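Extracellular sialidase/neuraminidase, putative (Aspergillus fumigatus, PDB 2XZI) probably hydrolyses terminal sialic acids from glycoconjugates, acting as a KDNase that prefers the deaminated sugar KDN. Local coordinates at residues T46-I51 / D111-Y116; K141-T146 / G179-A184; A327-A332 / A369-R374. All coordinates share one frame; numbering follows the deposited sequence. Where two conformers were deposited one is given.

In the fold
The chain is a sialidase beta-propeller built of antiparallel sheets. The three contacts follow one another along the chain, with no overlap. Interaction 1 joins the turn between strands 37-45 and 51-58 to the turn between strands 101-109 and 115-122, so it links two successive sheets. Interaction 2 joins two loops beside the sugar pocket and includes the pocket residue W182; its centre lies about 33 Å from that of interaction 1. Interaction 3 packs a loop on strand 368-375. Its centre is about 35 Å from that of interaction 2, across the chain's centre. Interactions 1 and 3 touch where I51 CD1 packs on W372 CZ2, so the sheet of strand 51-58 meets the sheet that pairs strand 368-375 with strand 12-18.

Interaction 1 (T46-I51 / D111-Y116); sequences TTTGRI and DDNTIY
The amide side chain of N113 packs into the type I turn T46-G49 and makes the tight part of this contact. Its OD1 accepts a hydrogen bond from T47 N at 2.8 Å. The bond is nearly straight at the hydrogen (168°), but the donor stands above the amide plane. With CG anti to the backbone N (chi1 -152°), the N113 side chain extends toward the turn. T47 runs past it in the opposite direction, and T47 OG1 lies 3.2 Å from N113 CG. T46 CB also comes within 3.3 Å of N113 OD1. Next to the amide, T46 CG2 meets I115 CD1 at 4.1 Å.

The turn carries two ST turns, in which T46 OG1 accepts from T48 N and T48 OG1 from R50 N. D161 binds both hydroxyls and also N113 ND2, so one carboxylate ties the two segments together.

The outer side is looser and faces solvent. There a water bridges T47 OG1 (2.8 Å) and D111 O (3.0 Å). T48 CG2 only brushes N113 ND2 at 3.8 Å.

Both segments span the turns of hairpins in neighbouring propeller sheets. One connects strands 37-45 and 51-58, and the other leads from strand 101-109 into strand 115-122. I115 also packs on V109 and on L52 of strand 51-58.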
ATOM      1  N   THR A  46      11.098  -8.876  -4.109  1.00  7.05           N
ATOM      2  CA  THR A  46      11.839  -9.679  -3.133  1.00  7.64           C
ATOM      3  C   THR A  46      13.312  -9.647  -3.478  1.00  8.55           C
ATOM      4  O   THR A  46      13.701  -9.080  -4.494  1.00  7.98           O
ATOM      5  CB  THR A  46      11.365 -11.129  -3.114  1.00  8.06           C
ATOM      6  OG1 THR A  46      11.853 -11.786  -4.289  1.00  7.75           O
ATOM      7  CG2 THR A  46       9.839 -11.237  -3.045  1.00  8.39           C
ATOM      8  N   THR A  47      14.153 -10.284  -2.667  1.00  8.60           N
ATOM      9  CA  THR A  47      15.581 -10.218  -2.984  1.00  9.58           C
ATOM     10  C   THR A  47      15.960 -11.028  -4.228  1.00 10.14           C
ATOM     11  O   THR A  47      17.071 -10.887  -4.729  1.00 10.42           O
ATOM     12  CB  THR A  47      16.485 -10.604  -1.812  1.00  9.91           C
ATOM     13  OG1 THR A  47      16.407 -12.008  -1.601  1.00 11.33           O
ATOM     14  CG2 THR A  47      16.123  -9.821  -0.544  1.00 11.64           C
ATOM     15  N   THR A  48      15.049 -11.866  -4.716  1.00  9.06           N
ATOM     16  CA  THR A  48      15.315 -12.668  -5.913  1.00  8.94           C
ATOM     17  C   THR A  48      14.983 -11.894  -7.181  1.00  9.11           C
ATOM     18  O   THR A  48      15.426 -12.291  -8.262  1.00 10.18           O
ATOM     19  CB  THR A  48      14.488 -13.985  -5.956  1.00  9.05           C
ATOM     20  OG1 THR A  48      13.091 -13.679  -6.121  1.00  8.63           O
ATOM     21  CG2 THR A  48      14.691 -14.839  -4.710  1.00  7.84           C
ATOM     22  N   GLY A  49      14.202 -10.815  -7.052  1.00  8.79           N
ATOM     23  CA  GLY A  49      13.643 -10.136  -8.227  1.00  7.89           C
ATOM     24  C   GLY A  49      12.168 -10.414  -8.500  1.00  7.39           C
ATOM     25  O   GLY A  49      11.524  -9.733  -9.300  1.00  7.46           O
ATOM     26  N   ARG A  50      11.610 -11.426  -7.838  1.00  6.72           N
ATOM     27  CA  ARG A  50      10.179 -11.708  -7.955  1.00  6.63           C
ATOM     28  C   ARG A  50       9.390 -10.544  -7.375  1.00  6.78           C
ATOM     29  O   ARG A  50       9.811  -9.939  -6.370  1.00  7.14           O
ATOM     30  CB  ARG A  50       9.833 -12.973  -7.194  1.00  7.05           C
ATOM     31  CG  ARG A  50       8.512 -13.588  -7.645  1.00  8.05           C
ATOM     32  CD  ARG A  50       8.187 -14.863  -6.888  1.00  8.42           C
ATOM     33  NE  ARG A  50       9.170 -15.942  -7.080  1.00 10.02           N
ATOM     34  CZ  ARG A  50       9.149 -16.836  -8.063  1.00  9.64           C
ATOM     35  NH1 ARG A  50       8.213 -16.799  -9.023  1.00  9.75           N
ATOM     36  NH2 ARG A  50      10.094 -17.775  -8.095  1.00 10.67           N
ATOM     37  N   ILE A  51       8.244 -10.257  -7.985  1.00  5.22           N
ATOM     38  CA  ILE A  51       7.355  -9.199  -7.497  1.00  5.83           C
ATOM     39  C   ILE A  51       6.130  -9.846  -6.872  1.00  5.82           C
ATOM     40  O   ILE A  51       5.538 -10.756  -7.464  1.00  5.96           O
ATOM     41  CB  ILE A  51       6.984  -8.183  -8.607  1.00  5.65           C
ATOM     42  CG1 ILE A  51       8.280  -7.587  -9.200  1.00  7.49           C
ATOM     43  CG2 ILE A  51       6.109  -7.080  -8.041  1.00  6.87           C
ATOM     44  CD1 ILE A  51       8.103  -6.733 -10.439  1.00  9.19           C
ATOM     45  N   ASP A 111      16.307  -9.025   4.998  1.00  7.77           N
ATOM     46  CA  ASP A 111      17.606  -9.268   4.329  0.50  8.31           C
ATOM     47  C   ASP A 111      17.806 -10.715   3.888  1.00  8.64           C
ATOM     48  O   ASP A 111      18.558 -10.994   2.938  1.00  9.01           O
ATOM     49  CB  ASP A 111      18.788  -8.914   5.246  0.50  8.57           C
ATOM     50  CG  ASP A 111      18.780  -7.475   5.720  0.50  8.69           C
ATOM     51  OD1 ASP A 111      18.018  -6.644   5.176  0.50  8.75           O
ATOM     52  OD2 ASP A 111      19.559  -7.178   6.647  0.50  8.64           O
ATOM     53  N   ASP A 112      17.171 -11.634   4.611  1.00  7.91           N
ATOM     54  CA  ASP A 112      17.267 -13.071   4.339  1.00  7.83           C
ATOM     55  C   ASP A 112      16.249 -13.521   3.300  1.00  7.79           C
ATOM     56  O   ASP A 112      16.147 -14.708   2.999  1.00  8.48           O
ATOM     57  CB  ASP A 112      17.049 -13.863   5.632  1.00  7.63           C
ATOM     58  CG  ASP A 112      15.643 -13.692   6.197  1.00  6.92           C
ATOM     59  OD1 ASP A 112      15.053 -12.587   6.047  1.00  6.33           O
ATOM     60  OD2 ASP A 112      15.101 -14.658   6.768  1.00  7.51           O
ATOM     61  N   ASN A 113      15.497 -12.551   2.776  1.00  7.96           N
ATOM     62  CA  ASN A 113      14.322 -12.778   1.921  1.00  7.31           C
ATOM     63  C   ASN A 113      13.074 -13.324   2.599  1.00  7.45           C
ATOM     64  O   ASN A 113      12.138 -13.726   1.913  1.00  8.35           O
ATOM     65  CB  ASN A 113      14.637 -13.542   0.621  1.00  7.74           C
ATOM     66  CG  ASN A 113      13.676 -13.190  -0.480  1.00  6.91           C
ATOM     67  OD1 ASN A 113      13.285 -12.026  -0.623  1.00  8.05           O
ATOM     68  ND2 ASN A 113      13.259 -14.194  -1.257  1.00 10.68           N
ATOM     69  N   THR A 114      13.021 -13.325   3.936  1.00  6.87           N
ATOM     70  CA  THR A 114      11.717 -13.509   4.577  1.00  6.61           C
ATOM     71  C   THR A 114      10.843 -12.309   4.185  1.00  6.14           C
ATOM     72  O   THR A 114      11.270 -11.151   4.311  1.00  7.22           O
ATOM     73  CB  THR A 114      11.807 -13.582   6.098  1.00  6.91           C
ATOM     74  OG1 THR A 114      12.480 -14.798   6.460  1.00  7.10           O
ATOM     75  CG2 THR A 114      10.423 -13.575   6.743  1.00  6.73           C
ATOM     76  N   ILE A 115       9.650 -12.589   3.690  1.00  6.31           N
ATOM     77  CA  ILE A 115       8.710 -11.502   3.452  1.00  6.36           C
ATOM     78  C   ILE A 115       7.694 -11.463   4.587  1.00  6.32           C
ATOM     79  O   ILE A 115       6.899 -12.381   4.760  1.00  7.20           O
ATOM     80  CB  ILE A 115       7.991 -11.583   2.090  1.00  6.00           C
ATOM     81  CG1 ILE A 115       8.997 -11.728   0.935  1.00  7.87           C
ATOM     82  CG2 ILE A 115       7.125 -10.327   1.911  1.00  7.24           C
ATOM     83  CD1 ILE A 115       9.178 -13.185   0.468  1.00  9.24           C
ATOM     84  N   TYR A 116       7.747 -10.394   5.371  1.00  5.80           N
ATOM     85  CA  TYR A 116       6.798 -10.161   6.413  1.00  5.34           C
ATOM     86  C   TYR A 116       5.594  -9.431   5.847  1.00  5.28           C
ATOM     87  O   TYR A 116       5.739  -8.528   5.030  1.00  7.12           O
ATOM     88  CB  TYR A 116       7.431  -9.304   7.494  1.00  5.97           C
ATOM     89  CG  TYR A 116       8.396  -9.982   8.441  1.00  5.75           C
ATOM     90  CD1 TYR A 116       7.952 -10.961   9.334  1.00  6.76           C
ATOM     91  CD2 TYR A 116       9.724  -9.577   8.494  1.00  5.80           C
ATOM     92  CE1 TYR A 116       8.838 -11.545  10.243  1.00  8.00           C
ATOM     93  CE2 TYR A 116      10.606 -10.152   9.392  1.00  6.57           C
ATOM     94  CZ  TYR A 116      10.144 -11.129  10.253  1.00  6.04           C
ATOM     95  OH  TYR A 116      11.004 -11.689  11.183  1.00  8.44           O
TER
HETATM   96  O   HOH W   1      18.196 -12.614   0.499  1.00 16.15           O

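Interaction 2 (K141-T146 / G179-A184); sequences KKIDST and GWAWDA. With KDM (deamino-alpha-neuraminic acid), chain C.
I143, A181 and S145 carry this loop-to-loop contact on the surface of the sialidase beta-propeller, next to the sugar pocket. The two backbones run in nearly opposite directions, 165° apart, without a hydrogen bond between them.

I143 has the most surface buried. Its CG2 is anti to the backbone N (chi1 -73°, measured to CG1) and rests on the A181-W182 peptide, 3.6 Å from W182 N. The other branch, CG1, meets the edge of the W182 ring at CE3, 4.2 Å away.

A181 turns its methyl toward the D144 carbonyl. Its CA also makes a CA-H...O contact with D144 O at 3.3 Å.

S145 lies alongside W180 and G179. Its CA gives a second, longer CA-H...O contact to W180 O, and its CB lies against G179 O. On this exposed side a water donates to both S145 O and W180 O.

W182 belongs to the pocket that holds deamino-alpha-neuraminic acid, and R151 makes a cation-pi contact with its ring. I143 thus abuts one edge of a ring whose other part meets the sugar. O5 of the sugar lies in the ring plane at another part of the edge, 3.4 Å from W182 CZ2.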
ATOM      1  N   LYS A 141     -22.240  -3.795  14.390  1.00 12.87           N
ATOM      2  CA  LYS A 141     -21.894  -3.086  15.610  1.00 13.18           C
ATOM      3  C   LYS A 141     -20.692  -2.210  15.294  1.00 12.82           C
ATOM      4  O   LYS A 141     -19.883  -2.557  14.427  1.00 12.39           O
ATOM      5  CB  LYS A 141     -21.522  -4.072  16.717  1.00 13.87           C
ATOM      6  CG  LYS A 141     -22.677  -4.967  17.179  1.00 14.81           C
ATOM      7  CD  LYS A 141     -22.208  -6.090  18.092  1.00 18.54           C
ATOM      8  CE  LYS A 141     -21.519  -7.222  17.331  1.00 21.04           C
ATOM      9  NZ  LYS A 141     -22.371  -7.879  16.288  1.00 23.95           N
ATOM     10  N   LYS A 142     -20.563  -1.091  15.998  1.00 12.32           N
ATOM     11  CA  LYS A 142     -19.403  -0.221  15.846  1.00 11.96           C
ATOM     12  C   LYS A 142     -18.170  -0.873  16.449  1.00 11.42           C
ATOM     13  O   LYS A 142     -18.222  -1.438  17.528  1.00 11.57           O
ATOM     14  CB  LYS A 142     -19.664   1.148  16.486  1.00 12.57           C
ATOM     15  CG  LYS A 142     -18.583   2.173  16.192  1.00 13.59           C
ATOM     16  CD  LYS A 142     -18.914   3.561  16.750  1.00 16.07           C
ATOM     17  CE  LYS A 142     -17.782   4.539  16.418  1.00 18.55           C
ATOM     18  NZ  LYS A 142     -18.098   5.963  16.747  1.00 20.00           N
ATOM     19  N   ILE A 143     -17.055  -0.815  15.722  1.00 10.81           N
ATOM     20  CA  ILE A 143     -15.775  -1.250  16.258  1.00 11.02           C
ATOM     21  C   ILE A 143     -15.577  -0.599  17.632  1.00 10.43           C
ATOM     22  O   ILE A 143     -15.776   0.608  17.794  1.00 11.68           O
ATOM     23  CB  ILE A 143     -14.634  -0.889  15.274  1.00 11.14           C
ATOM     24  CG1 ILE A 143     -14.672  -1.802  14.036  1.00 13.58           C
ATOM     25  CG2 ILE A 143     -13.272  -0.964  15.952  1.00 11.16           C
ATOM     26  CD1 ILE A 143     -14.119  -3.170  14.228  1.00 15.27           C
ATOM     27  N   ASP A 144     -15.223  -1.413  18.617  1.00 10.35           N
ATOM     28  CA  ASP A 144     -15.089  -0.923  19.994  1.00 10.77           C
ATOM     29  C   ASP A 144     -13.826  -1.478  20.638  1.00 10.89           C
ATOM     30  O   ASP A 144     -13.003  -2.091  19.964  1.00 10.60           O
ATOM     31  CB  ASP A 144     -16.365  -1.235  20.810  1.00 10.95           C
ATOM     32  CG  ASP A 144     -16.632  -2.725  20.961  1.00 11.29           C
ATOM     33  OD1 ASP A 144     -15.691  -3.547  20.978  1.00 11.28           O
ATOM     34  OD2 ASP A 144     -17.832  -3.089  21.077  1.00 13.73           O
ATOM     35  N   SER A 145     -13.644  -1.272  21.940  1.00 11.05           N
ATOM     36  CA  SER A 145     -12.390  -1.633  22.568  1.00 11.74           C
ATOM     37  C   SER A 145     -12.370  -3.053  23.141  1.00 11.82           C
ATOM     38  O   SER A 145     -11.403  -3.450  23.787  1.00 12.35           O
ATOM     39  CB  SER A 145     -12.040  -0.613  23.650  1.00 11.65           C
ATOM     40  OG  SER A 145     -12.897  -0.781  24.770  1.00 13.98           O
ATOM     41  N   THR A 146     -13.417  -3.833  22.887  1.00 11.84           N
ATOM     42  CA  THR A 146     -13.461  -5.213  23.377  1.00 12.44           C
ATOM     43  C   THR A 146     -12.585  -6.082  22.487  1.00 12.18           C
ATOM     44  O   THR A 146     -12.266  -5.701  21.355  1.00 12.22           O
ATOM     45  CB  THR A 146     -14.885  -5.796  23.357  1.00 12.15           C
ATOM     46  OG1 THR A 146     -15.315  -5.967  21.996  1.00 12.71           O
ATOM     47  CG2 THR A 146     -15.869  -4.898  24.119  1.00 12.95           C
ATOM     48  N   GLY A 179      -6.689  -0.603  25.080  1.00  8.78           N
ATOM     49  CA  GLY A 179      -7.837   0.292  25.052  1.00  8.44           C
ATOM     50  C   GLY A 179      -8.205   0.810  23.679  1.00  9.12           C
ATOM     51  O   GLY A 179      -9.173   1.550  23.535  1.00  9.07           O
ATOM     52  N   TRP A 180      -7.424   0.449  22.660  1.00  8.63           N
ATOM     53  CA  TRP A 180      -7.743   0.885  21.305  1.00  8.79           C
ATOM     54  C   TRP A 180      -8.935   0.129  20.717  1.00  8.08           C
ATOM     55  O   TRP A 180      -9.184  -1.033  21.056  1.00  8.98           O
ATOM     56  CB  TRP A 180      -6.513   0.753  20.396  1.00  8.25           C
ATOM     57  CG  TRP A 180      -5.523   1.908  20.505  1.00  7.46           C
ATOM     58  CD1 TRP A 180      -5.265   2.698  21.610  1.00  7.10           C
ATOM     59  CD2 TRP A 180      -4.670   2.389  19.473  1.00  6.69           C
ATOM     60  NE1 TRP A 180      -4.304   3.639  21.314  1.00  7.08           N
ATOM     61  CE2 TRP A 180      -3.932   3.478  19.999  1.00  6.12           C
ATOM     62  CE3 TRP A 180      -4.469   2.024  18.128  1.00  6.43           C
ATOM     63  CZ2 TRP A 180      -2.994   4.182  19.239  1.00  5.36           C
ATOM     64  CZ3 TRP A 180      -3.537   2.731  17.378  1.00  7.98           C
ATOM     65  CH2 TRP A 180      -2.804   3.787  17.931  1.00  6.76           C
ATOM     66  N   ALA A 181      -9.660   0.813  19.843  1.00  8.30           N
ATOM     67  CA  ALA A 181     -10.770   0.227  19.107  1.00  7.48           C
ATOM     68  C   ALA A 181     -10.355   0.159  17.641  1.00  7.73           C
ATOM     69  O   ALA A 181      -9.792  -0.849  17.213  1.00  7.49           O
ATOM     70  CB  ALA A 181     -12.042   1.052  19.304  1.00  8.80           C
ATOM     71  N   TRP A 182     -10.546   1.241  16.890  1.00  7.15           N
ATOM     72  CA  TRP A 182     -10.028   1.274  15.523  1.00  7.13           C
ATOM     73  C   TRP A 182      -8.507   1.184  15.537  1.00  7.22           C
ATOM     74  O   TRP A 182      -7.842   1.637  16.486  1.00  7.84           O
ATOM     75  CB  TRP A 182     -10.490   2.520  14.755  1.00  7.11           C
ATOM     76  CG  TRP A 182     -10.105   2.462  13.302  1.00  8.21           C
ATOM     77  CD1 TRP A 182      -9.125   3.192  12.683  1.00  8.29           C
ATOM     78  CD2 TRP A 182     -10.692   1.630  12.288  1.00  8.37           C
ATOM     79  NE1 TRP A 182      -9.062   2.860  11.342  1.00  8.44           N
ATOM     80  CE2 TRP A 182      -9.998   1.892  11.083  1.00  8.13           C
ATOM     81  CE3 TRP A 182     -11.724   0.675  12.287  1.00  8.83           C
ATOM     82  CZ2 TRP A 182     -10.330   1.256   9.877  1.00  9.24           C
ATOM     83  CZ3 TRP A 182     -12.040   0.030  11.083  1.00  8.80           C
ATOM     84  CH2 TRP A 182     -11.343   0.328   9.907  1.00  9.55           C
ATOM     85  N   ASP A 183      -7.963   0.562  14.492  1.00  6.61           N
ATOM     86  CA  ASP A 183      -6.524   0.518  14.254  1.00  6.53           C
ATOM     87  C   ASP A 183      -6.304   0.323  12.766  1.00  5.79           C
ATOM     88  O   ASP A 183      -7.236  -0.044  12.035  1.00  6.64           O
ATOM     89  CB  ASP A 183      -5.828  -0.622  15.029  1.00  6.05           C
ATOM     90  CG  ASP A 183      -4.306  -0.549  14.950  1.00  6.92           C
ATOM     91  OD1 ASP A 183      -3.773   0.581  14.784  1.00  6.97           O
ATOM     92  OD2 ASP A 183      -3.660  -1.628  15.040  1.00  6.65           O
ATOM     93  N   ALA A 184      -5.077   0.575  12.326  1.00  6.13           N
ATOM     94  CA  ALA A 184      -4.665   0.325  10.943  1.00  5.35           C
ATOM     95  C   ALA A 184      -3.172   0.148  10.916  1.00  5.71           C
ATOM     96  O   ALA A 184      -2.447   0.811  11.662  1.00  6.37           O
ATOM     97  CB  ALA A 184      -5.070   1.478  10.027  1.00  6.04           C
TER
HETATM   98  C2  KDM C 500     -11.054   3.997   3.346  1.00 17.17           C
HETATM   99  C1  KDM C 500     -10.956   4.997   2.201  1.00 15.48           C
HETATM  100  C3  KDM C 500     -10.560   2.609   2.897  1.00 15.42           C
HETATM  101  C4  KDM C 500      -9.991   1.750   4.064  1.00 13.71           C
HETATM  102  C5  KDM C 500     -10.351   2.253   5.467  1.00 13.09           C
HETATM  103  C6  KDM C 500      -9.903   3.729   5.608  1.00 15.14           C
HETATM  104  C7  KDM C 500     -10.426   4.402   6.887  1.00 15.08           C
HETATM  105  C8  KDM C 500      -9.798   5.797   7.058  1.00 16.09           C
HETATM  106  C9  KDM C 500     -10.346   6.492   8.293  1.00 16.78           C
HETATM  107  O5  KDM C 500      -9.766   1.409   6.491  1.00 11.91           O
HETATM  108  O1A KDM C 500     -10.939   4.559   1.026  1.00 14.82           O
HETATM  109  O1B KDM C 500     -10.919   6.203   2.539  1.00 15.44           O
HETATM  110  O4  KDM C 500     -10.491   0.421   3.911  1.00 11.01           O
HETATM  111  O6  KDM C 500     -10.312   4.561   4.472  1.00 17.01           O
HETATM  112  O7  KDM C 500     -11.848   4.522   6.800  1.00 13.04           O
HETATM  113  O8  KDM C 500      -8.375   5.697   7.213  1.00 16.52           O
HETATM  114  O9  KDM C 500      -9.909   5.744   9.440  1.00 17.94           O
HETATM  115  O2  KDM C 500     -12.450   3.947   3.667  1.00 17.19           O
HETATM  116  O   HOH W   2      -8.908  -2.453  23.437  1.00 10.31           O

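Interaction 3 (A327-A332 / A369-R374); sequences AKVSGA and AIIWRR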
ATOM      1  N   ALA A 327      -0.403   8.316 -19.348  1.00 10.77           N
ATOM      2  CA  ALA A 327      -0.301   6.950 -19.843  1.00 10.62           C
ATOM      3  C   ALA A 327      -1.567   6.207 -19.375  1.00 11.42           C
ATOM      4  O   ALA A 327      -1.495   5.264 -18.593  1.00 10.51           O
ATOM      5  CB  ALA A 327       0.960   6.278 -19.292  1.00 10.88           C
ATOM      6  N   LYS A 328      -2.729   6.640 -19.867  1.00 13.21           N
ATOM      7  CA  LYS A 328      -4.012   6.125 -19.383  1.00 14.54           C
ATOM      8  C   LYS A 328      -4.241   4.660 -19.763  1.00 14.66           C
ATOM      9  O   LYS A 328      -3.800   4.185 -20.826  1.00 14.52           O
ATOM     10  CB  LYS A 328      -5.186   6.995 -19.876  1.00 16.15           C
ATOM     11  CG  LYS A 328      -6.467   6.845 -19.058  1.00 19.67           C
ATOM     12  CD  LYS A 328      -7.672   7.529 -19.728  1.00 24.60           C
ATOM     13  CE  LYS A 328      -8.954   7.358 -18.906  1.00 26.75           C
ATOM     14  NZ  LYS A 328      -9.003   8.225 -17.691  1.00 29.23           N
ATOM     15  N   VAL A 329      -4.916   3.956 -18.861  1.00 14.64           N
ATOM     16  CA  VAL A 329      -5.417   2.604 -19.083  1.00 15.29           C
ATOM     17  C   VAL A 329      -6.884   2.701 -19.490  1.00 15.90           C
ATOM     18  O   VAL A 329      -7.653   3.481 -18.917  1.00 16.28           O
ATOM     19  CB  VAL A 329      -5.302   1.734 -17.800  1.00 15.32           C
ATOM     20  CG1 VAL A 329      -5.946   0.365 -17.986  1.00 16.59           C
ATOM     21  CG2 VAL A 329      -3.865   1.577 -17.392  1.00 15.12           C
ATOM     22  N   SER A 330      -7.261   1.889 -20.480  1.00 16.92           N
ATOM     23  CA  SER A 330      -8.636   1.824 -20.951  1.00 18.08           C
ATOM     24  C   SER A 330      -9.284   0.516 -20.504  1.00 17.68           C
ATOM     25  O   SER A 330      -8.627  -0.533 -20.464  1.00 18.81           O
ATOM     26  CB  SER A 330      -8.671   1.958 -22.475  1.00 18.30           C
ATOM     27  OG  SER A 330      -8.127   3.201 -22.877  1.00 22.01           O
ATOM     28  N   GLY A 331     -10.566   0.601 -20.149  1.00 17.46           N
ATOM     29  CA  GLY A 331     -11.387  -0.571 -19.839  1.00 16.76           C
ATOM     30  C   GLY A 331     -11.340  -1.053 -18.400  1.00 16.46           C
ATOM     31  O   GLY A 331     -11.864  -2.130 -18.081  1.00 16.62           O
ATOM     32  N   ALA A 332     -10.711  -0.266 -17.528  1.00 15.30           N
ATOM     33  CA  ALA A 332     -10.544  -0.653 -16.134  1.00 14.36           C
ATOM     34  C   ALA A 332     -11.070   0.419 -15.183  1.00 13.82           C
ATOM     35  O   ALA A 332     -10.701   0.460 -14.010  1.00 13.64           O
ATOM     36  CB  ALA A 332      -9.088  -0.969 -15.845  1.00 14.85           C
ATOM     37  N   ALA A 369     -11.113  -1.972  -9.296  1.00  5.90           N
ATOM     38  CA  ALA A 369     -10.031  -2.780  -9.861  1.00  5.87           C
ATOM     39  C   ALA A 369      -8.677  -2.178  -9.490  1.00  6.11           C
ATOM     40  O   ALA A 369      -8.614  -1.053  -9.008  1.00  6.33           O
ATOM     41  CB  ALA A 369     -10.173  -2.910 -11.375  1.00  6.44           C
ATOM     42  N   ILE A 370      -7.610  -2.935  -9.713  1.00  5.94           N
ATOM     43  CA  ILE A 370      -6.263  -2.431  -9.456  1.00  5.80           C
ATOM     44  C   ILE A 370      -5.384  -2.545 -10.697  1.00  6.01           C
ATOM     45  O   ILE A 370      -5.276  -3.608 -11.297  1.00  5.72           O
ATOM     46  CB  ILE A 370      -5.618  -3.102  -8.209  1.00  4.60           C
ATOM     47  CG1 ILE A 370      -6.481  -2.849  -6.971  1.00  5.43           C
ATOM     48  CG2 ILE A 370      -4.204  -2.584  -8.007  1.00  6.13           C
ATOM     49  CD1 ILE A 370      -6.056  -3.643  -5.713  1.00  7.03           C
ATOM     50  N   ILE A 371      -4.773  -1.421 -11.060  1.00  6.41           N
ATOM     51  CA  ILE A 371      -3.907  -1.309 -12.227  1.00  7.09           C
ATOM     52  C   ILE A 371      -2.463  -1.514 -11.805  1.00  6.50           C
ATOM     53  O   ILE A 371      -2.062  -1.040 -10.735  1.00  6.39           O
ATOM     54  CB  ILE A 371      -4.048   0.099 -12.883  1.00  7.42           C
ATOM     55  CG1 ILE A 371      -5.483   0.399 -13.332  1.00  9.90           C
ATOM     56  CG2 ILE A 371      -3.026   0.309 -14.022  1.00  8.01           C
ATOM     57  CD1 ILE A 371      -6.247  -0.758 -13.856  1.00 13.24           C
ATOM     58  N   TRP A 372      -1.699  -2.236 -12.628  1.00  5.30           N
ATOM     59  CA  TRP A 372      -0.249  -2.335 -12.492  1.00  4.90           C
ATOM     60  C   TRP A 372       0.452  -1.477 -13.536  1.00  5.24           C
ATOM     61  O   TRP A 372       0.144  -1.553 -14.732  1.00  6.07           O
ATOM     62  CB  TRP A 372       0.171  -3.789 -12.647  1.00  4.79           C
ATOM     63  CG  TRP A 372       1.630  -4.072 -12.797  1.00  6.19           C
ATOM     64  CD1 TRP A 372       2.232  -4.602 -13.909  1.00  6.12           C
ATOM     65  CD2 TRP A 372       2.660  -3.917 -11.812  1.00  5.81           C
ATOM     66  NE1 TRP A 372       3.578  -4.770 -13.681  1.00  6.37           N
ATOM     67  CE2 TRP A 372       3.867  -4.368 -12.404  1.00  6.73           C
ATOM     68  CE3 TRP A 372       2.691  -3.429 -10.491  1.00  7.66           C
ATOM     69  CZ2 TRP A 372       5.084  -4.362 -11.720  1.00  7.06           C
ATOM     70  CZ3 TRP A 372       3.910  -3.418  -9.816  1.00  8.66           C
ATOM     71  CH2 TRP A 372       5.087  -3.889 -10.438  1.00  6.30           C
ATOM     72  N   ARG A 373       1.406  -0.678 -13.089  1.00  5.17           N
ATOM     73  CA  ARG A 373       2.148   0.199 -13.977  1.00  5.29           C
ATOM     74  C   ARG A 373       3.619  -0.050 -13.776  1.00  5.73           C
ATOM     75  O   ARG A 373       4.070  -0.280 -12.632  1.00  5.86           O
ATOM     76  CB  ARG A 373       1.894   1.648 -13.638  1.00  5.48           C
ATOM     77  CG  ARG A 373       0.495   2.121 -13.899  1.00  5.78           C
ATOM     78  CD  ARG A 373       0.349   3.612 -13.594  1.00  7.22           C
ATOM     79  NE  ARG A 373      -0.886   4.119 -14.181  1.00  6.55           N
ATOM     80  CZ  ARG A 373      -1.019   4.455 -15.462  1.00  7.30           C
ATOM     81  NH1 ARG A 373       0.007   4.358 -16.299  1.00  9.75           N
ATOM     82  NH2 ARG A 373      -2.193   4.887 -15.908  1.00 10.29           N
ATOM     83  N   ARG A 374       4.362   0.009 -14.882  1.00  5.83           N
ATOM     84  CA  ARG A 374       5.813   0.128 -14.849  1.00  6.08           C
ATOM     85  C   ARG A 374       6.195   1.380 -15.604  1.00  6.49           C
ATOM     86  O   ARG A 374       5.668   1.631 -16.695  1.00  7.22           O
ATOM     87  CB  ARG A 374       6.473  -1.087 -15.486  1.00  6.88           C
ATOM     88  CG  ARG A 374       6.336  -2.339 -14.659  1.00  7.67           C
ATOM     89  CD  ARG A 374       6.462  -3.647 -15.464  1.00  9.18           C
ATOM     90  NE  ARG A 374       7.459  -3.576 -16.529  1.00  9.27           N
ATOM     91  CZ  ARG A 374       8.772  -3.713 -16.352  1.00  9.36           C
ATOM     92  NH1 ARG A 374       9.266  -3.963 -15.144  1.00 10.31           N
ATOM     93  NH2 ARG A 374       9.593  -3.569 -17.393  1.00 12.34           N
TER
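R373 reaches from strand 368-375 to the loop 327-332, which leads into strand 334-343. Both strands belong to one four-stranded antiparallel sheet of the sialidase beta-propeller. The loop runs roughly antiparallel to strand 368-375 at 158°. Side chains bridge the two.

The polar part is a single fork. R373 grips A327 O with both terminal nitrogens, NH2 at 2.8 Å and NH1 at 2.9 Å. The oxygen lies in the guanidinium plane, and both nitrogens approach it from the same face of the carbonyl plane. NH2 stands well above that plane and NH1 is tilted 22° from it. The arginine chain is extended from CG to NE, which carries the head group across to the loop. NH2 also forms a salt bridge with E335, so this nitrogen has a second partner. Together these bonds probably fix the rotation of the guanidinium group, and they satisfy a carbonyl of a buried residue.

The apolar part lies earlier on the strand, at I371 and A369. V329 takes part in both. Its CG2 covers one face of the guanidinium, 4.0 Å from R373 NH2. The same methyl meets I371 CG2 tip to tip at 3.7 Å. A327 and V329 also touch E14 of strand 12-18, and A332 touches P16 there, so the loop lies over two adjacent strands of the sheet.

At the far end A369 CB faces A332 O. Beside it the packing is tight, with A332 CB only 3.5 Å from I371 CD1.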